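Local coordinates for carbohydrate binding module E1 (Uncultured bacterium, PDB 5KLE), which binds cellulose-type beta-glucan chains such as cellopentaose, and probably serves to bring carbohydrate-active enzymes to plant polysaccharides, at residues A6-G11 and G28-Y33; I61-T64 and W68-V71. All blocks are in the same frame, centred on the assembly; numbering follows the deposited sequence.

How the interactions relate
Following the chain from its N terminus, interaction 1 fastens the irregular loop at Ala6-Gly11 to the start of strand 30-35, enclosing a long excursion that contains strands 15-16 and 23-25. Interaction 2 comes later and closes a far tighter loop, in which only three residues separate Ile61-Thr64 from Trp68-Val71. The two lie in series, neither nested nor crossed, with centres 18 Å apart on opposite sides of the chain's centre. Both reach the five-stranded sheet: interaction 1 at strand 30-35, interaction 2 at one of its outermost strands, 61-63. Interaction 2 also joins that sheet to the four-stranded one, whose strand 67-71 brings Trp68 to the glycan.

Interaction 1. Residues A6-G11 and G28-Y33; sequences ASCGSG and GDCIKY
Cys8, in an irregular loop, lies with its CA 5.4 Å from the CA of Cys30, the first residue of strand 30-35, and no hydrogen bond joins the two backbones. What joins them is a disulfide, with Cys8 SG 2.0 Å from Cys30 SG. Each sulfur is anti to its own main-chain nitrogen (chi1 171° in Cys8, 175° in Cys30), a torsion that extends each CB-SG bond away from that nitrogen, into the space between the segments where the sulfurs meet. The torsion about the S-S bond is 83°, a right-handed bridge near the relaxed value of about 90°. The bridge sets Cys8 CB and Cys30 CB 3.8 Å apart. Beyond it the contact is slight: Gly9 N sits 3.5 Å from Cys30 SG, but its hydrogen bond goes to Asn12 OD1 within its own loop.

Outside the two segments, Cys8 O accepts a bond from Thr55 OG1 and Ala6 O one from Lys82 NZ, whereas Cys30 pairs through its backbone with Asn14 and packs on Phe13. The cross-link thus pins the loop leading into strand 15-16 of the beta-sandwich against strand 30-35, beside which strand 15-16 runs parallel. Both cysteines are buried, and the covalent tie adds to the hydrogen bonds from Thr55 and Lys82 in holding the loop on the fold; an oxidised pair of this kind is consistent with a protein that works outside the cell.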
loop_
_atom_site.group_PDB
_atom_site.type_symbol
_atom_site.label_atom_id
_atom_site.label_comp_id
_atom_site.label_asym_id
_atom_site.label_seq_id
_atom_site.Cartn_x
_atom_site.Cartn_y
_atom_site.Cartn_z
ATOM N N ALA A 6 -0.251 -5.331 -15.411
ATOM C CA ALA A 6 0.706 -5.339 -14.310
ATOM C C ALA A 6 0.863 -3.949 -13.714
ATOM O O ALA A 6 1.089 -3.812 -12.497
ATOM C CB ALA A 6 2.058 -5.882 -14.765
ATOM N N SER A 7 0.725 -2.912 -14.544
ATOM C CA SER A 7 0.686 -1.551 -14.049
ATOM C C SER A 7 -0.433 -1.419 -13.012
ATOM O O SER A 7 -1.387 -2.204 -12.978
ATOM C CB SER A 7 0.422 -0.576 -15.208
ATOM O OG SER A 7 -0.938 -0.652 -15.620
ATOM N N CYS A 8 -0.311 -0.390 -12.175
ATOM C CA CYS A 8 -1.276 -0.085 -11.128
ATOM C C CYS A 8 -1.601 1.392 -11.199
ATOM O O CYS A 8 -0.692 2.237 -11.193
ATOM C CB CYS A 8 -0.664 -0.452 -9.761
ATOM S SG CYS A 8 -1.606 0.095 -8.299
ATOM N N GLY A 9 -2.889 1.706 -11.279
ATOM C CA GLY A 9 -3.279 3.105 -11.345
ATOM C C GLY A 9 -4.778 3.260 -11.366
ATOM O O GLY A 9 -5.526 2.310 -11.111
ATOM N N SER A 10 -5.207 4.486 -11.687
ATOM C CA SER A 10 -6.633 4.788 -11.568
ATOM C C SER A 10 -7.514 3.978 -12.508
ATOM O O SER A 10 -8.735 3.980 -12.311
ATOM C CB SER A 10 -6.904 6.273 -11.772
ATOM O OG SER A 10 -6.609 6.674 -13.134
ATOM N N GLY A 11 -6.963 3.328 -13.533
ATOM C CA GLY A 11 -7.804 2.533 -14.420
ATOM C C GLY A 11 -7.881 1.036 -14.094
ATOM O O GLY A 11 -8.617 0.322 -14.789
ATOM N N GLY A 28 0.508 -8.484 -5.919
ATOM C CA GLY A 28 -0.169 -8.175 -7.171
ATOM C C GLY A 28 -1.346 -7.229 -7.029
ATOM O O GLY A 28 -1.785 -6.656 -8.040
ATOM N N ASP A 29 -1.869 -7.056 -5.816
ATOM C CA ASP A 29 -2.987 -6.132 -5.636
ATOM C C ASP A 29 -2.561 -4.706 -5.983
ATOM O O ASP A 29 -1.382 -4.356 -5.906
ATOM C CB ASP A 29 -3.456 -6.141 -4.166
ATOM C CG ASP A 29 -4.372 -7.316 -3.810
ATOM O OD1 ASP A 29 -4.934 -7.991 -4.709
ATOM O OD2 ASP A 29 -4.530 -7.536 -2.585
ATOM N N CYS A 30 -3.542 -3.884 -6.381
ATOM C CA CYS A 30 -3.368 -2.472 -6.713
ATOM C C CYS A 30 -4.413 -1.699 -5.915
ATOM O O CYS A 30 -5.614 -1.786 -6.222
ATOM C CB CYS A 30 -3.577 -2.279 -8.215
ATOM S SG CYS A 30 -3.513 -0.515 -8.701
ATOM N N ILE A 31 -3.965 -0.993 -4.868
ATOM C CA ILE A 31 -4.846 -0.419 -3.851
ATOM C C ILE A 31 -4.970 1.082 -4.105
ATOM O O ILE A 31 -3.950 1.793 -4.173
ATOM C CB ILE A 31 -4.253 -0.621 -2.443
ATOM C CG1 ILE A 31 -3.759 -2.053 -2.231
ATOM C CG2 ILE A 31 -5.285 -0.158 -1.350
ATOM C CD1 ILE A 31 -4.803 -3.005 -2.344
ATOM N N LYS A 32 -6.201 1.602 -4.139
ATOM C CA LYS A 32 -6.432 3.042 -4.142
ATOM C C LYS A 32 -6.517 3.511 -2.691
ATOM O O LYS A 32 -7.228 2.904 -1.881
ATOM C CB LYS A 32 -7.757 3.363 -4.834
ATOM C CG LYS A 32 -8.081 4.862 -4.899
ATOM C CD LYS A 32 -9.473 5.121 -5.498
ATOM C CE LYS A 32 -9.778 6.602 -5.570
ATOM N NZ LYS A 32 -11.032 6.794 -6.389
ATOM N N TYR A 33 -5.817 4.602 -2.372
ATOM C CA TYR A 33 -5.922 5.207 -1.041
ATOM C C TYR A 33 -5.837 6.716 -1.190
ATOM O O TYR A 33 -4.853 7.223 -1.748
ATOM C CB TYR A 33 -4.784 4.734 -0.120
ATOM C CG TYR A 33 -4.852 5.336 1.264
ATOM C CD1 TYR A 33 -5.924 5.054 2.104
ATOM C CD2 TYR A 33 -3.867 6.224 1.734
ATOM C CE1 TYR A 33 -6.017 5.635 3.366
ATOM C CE2 TYR A 33 -3.945 6.807 3.026
ATOM C CZ TYR A 33 -5.038 6.513 3.825
ATOM O OH TYR A 33 -5.173 7.034 5.102
#

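Interaction 2. Residues I61-T64 and W68-V71; sequences ITNT and WTTV. With BGC (beta-D-glucopyranose), chain B.
One hydroxyl, that of Thr69, joins two strands that share no backbone hydrogen bond. Strands 61-63 and 67-71 form a beta-arch: consecutive in the chain, they face each other through side chains and belong to opposite sheets of the beta-sandwich. The axes of 61-63 and 68-71 come within 7.1 Å and run nearly antiparallel, at 164°. Thr69 OG1 donates to Thr62 O at 2.8 Å, reaching the oxygen from a little outside the carbonyl plane. Thr69 OG1 in turn accepts from Asn63 ND2 at 3.0 Å, along a line tilted out of the amide plane, and from a water at a longer 3.3 Å. That water also takes the N-H of Thr64. Asn63 CG is anti to the backbone N (chi1 -180°), which swings the amide in beside the Thr69 hydroxyl, and bonds to Gly65 N through OD1 and to Gly67 O through ND2 fix the amide's rotation across the turn.

Further along the strands, at Ile61 and Val71, the contact becomes apolar. Ile61 CG2 touches Val71 CG2 at 3.8 Å, the two side chains crossing at about a right angle, and also meets the Thr69 methyl, CG2, at 3.9 Å. Ile54 packs on both Ile61 and Val71 in the interior between the sheets.

Trp68 points the other way, to the glycan site it shares with Glu22, Trp45, Lys93 and Trp97. Its indole makes edge-to-face contacts with Trp45 and Trp97, and at the ring edge Trp68 NE1 donates in plane to O4 of one glucose unit of the bound glycan at 2.9 Å, almost perfectly straight at 176°.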
loop_
_atom_site.group_PDB
_atom_site.type_symbol
_atom_site.label_atom_id
_atom_site.label_comp_id
_atom_site.label_asym_id
_atom_site.label_seq_id
_atom_site.Cartn_x
_atom_site.Cartn_y
_atom_site.Cartn_z
ATOM N N ILE A 61 9.193 0.483 -1.237
ATOM C CA ILE A 61 8.820 0.561 0.172
ATOM C C ILE A 61 8.758 -0.846 0.746
ATOM O O ILE A 61 8.212 -1.742 0.113
ATOM C CB ILE A 61 7.425 1.218 0.271
ATOM C CG1 ILE A 61 7.393 2.614 -0.372
ATOM C CG2 ILE A 61 6.906 1.244 1.717
ATOM C CD1 ILE A 61 6.007 2.963 -0.879
ATOM N N THR A 62 9.253 -1.049 1.967
ATOM C CA THR A 62 9.191 -2.365 2.595
ATOM C C THR A 62 8.513 -2.287 3.955
ATOM O O THR A 62 8.590 -1.270 4.658
ATOM C CB THR A 62 10.589 -3.005 2.768
ATOM O OG1 THR A 62 11.440 -2.150 3.571
ATOM C CG2 THR A 62 11.230 -3.218 1.414
ATOM N N ASN A 63 7.888 -3.403 4.357
ATOM C CA ASN A 63 7.328 -3.541 5.694
ATOM C C ASN A 63 7.612 -4.948 6.209
ATOM O O ASN A 63 7.474 -5.936 5.463
ATOM C CB ASN A 63 5.810 -3.280 5.640
ATOM C CG ASN A 63 5.141 -3.399 7.017
ATOM O OD1 ASN A 63 4.731 -4.486 7.459
ATOM N ND2 ASN A 63 5.043 -2.265 7.723
ATOM N N THR A 64 8.033 -5.052 7.473
ATOM C CA THR A 64 8.418 -6.339 8.071
ATOM C C THR A 64 7.249 -7.224 8.492
ATOM O O THR A 64 7.478 -8.410 8.769
ATOM C CB THR A 64 9.227 -6.105 9.351
ATOM O OG1 THR A 64 8.432 -5.328 10.281
ATOM C CG2 THR A 64 10.500 -5.352 9.037
ATOM N N TRP A 68 4.707 -0.348 11.672
ATOM C CA TRP A 68 4.422 0.654 10.646
ATOM C C TRP A 68 5.669 1.028 9.858
ATOM O O TRP A 68 6.758 1.205 10.424
ATOM C CB TRP A 68 3.970 1.952 11.322
ATOM C CG TRP A 68 2.617 1.908 11.997
ATOM C CD1 TRP A 68 2.376 1.761 13.337
ATOM C CD2 TRP A 68 1.339 2.059 11.369
ATOM N NE1 TRP A 68 1.023 1.807 13.581
ATOM C CE2 TRP A 68 0.363 1.993 12.392
ATOM C CE3 TRP A 68 0.931 2.252 10.050
ATOM C CZ2 TRP A 68 -1.007 2.111 12.130
ATOM C CZ3 TRP A 68 -0.447 2.382 9.777
ATOM C CH2 TRP A 68 -1.393 2.307 10.818
ATOM N N THR A 69 5.479 1.244 8.561
ATOM C CA THR A 69 6.467 1.885 7.700
ATOM C C THR A 69 5.980 3.292 7.396
ATOM O O THR A 69 4.876 3.466 6.866
ATOM C CB THR A 69 6.593 1.095 6.398
ATOM O OG1 THR A 69 7.054 -0.228 6.701
ATOM C CG2 THR A 69 7.604 1.769 5.492
ATOM N N THR A 70 6.811 4.291 7.694
ATOM C CA THR A 70 6.530 5.668 7.304
ATOM C C THR A 70 7.037 5.893 5.881
ATOM O O THR A 70 8.173 5.506 5.556
ATOM C CB THR A 70 7.211 6.628 8.284
ATOM O OG1 THR A 70 6.671 6.403 9.584
ATOM C CG2 THR A 70 6.990 8.067 7.893
ATOM N N VAL A 71 6.193 6.472 5.017
ATOM C CA VAL A 71 6.574 6.724 3.621
ATOM C C VAL A 71 6.625 8.236 3.404
ATOM O O VAL A 71 5.600 8.883 3.123
ATOM C CB VAL A 71 5.603 6.054 2.641
ATOM C CG1 VAL A 71 6.069 6.275 1.190
ATOM C CG2 VAL A 71 5.475 4.551 2.938
HETATM C C2 BGC B . 0.968 4.922 17.150
HETATM C C3 BGC B . 0.980 3.426 16.769
HETATM C C4 BGC B . -0.432 2.861 16.654
HETATM C C5 BGC B . -1.282 3.793 15.823
HETATM C C6 BGC B . -2.794 3.546 15.810
HETATM C C1 BGC B . 0.050 5.682 16.239
HETATM O O2 BGC B . 2.229 5.488 16.957
HETATM O O3 BGC B . 1.706 2.714 17.741
HETATM O O4 BGC B . -0.344 1.569 16.101
HETATM O O5 BGC B . -1.179 5.102 16.272
HETATM O O6 BGC B . -3.485 4.492 15.113
HETATM O O HOH W 1 8.718 -2.443 8.491
#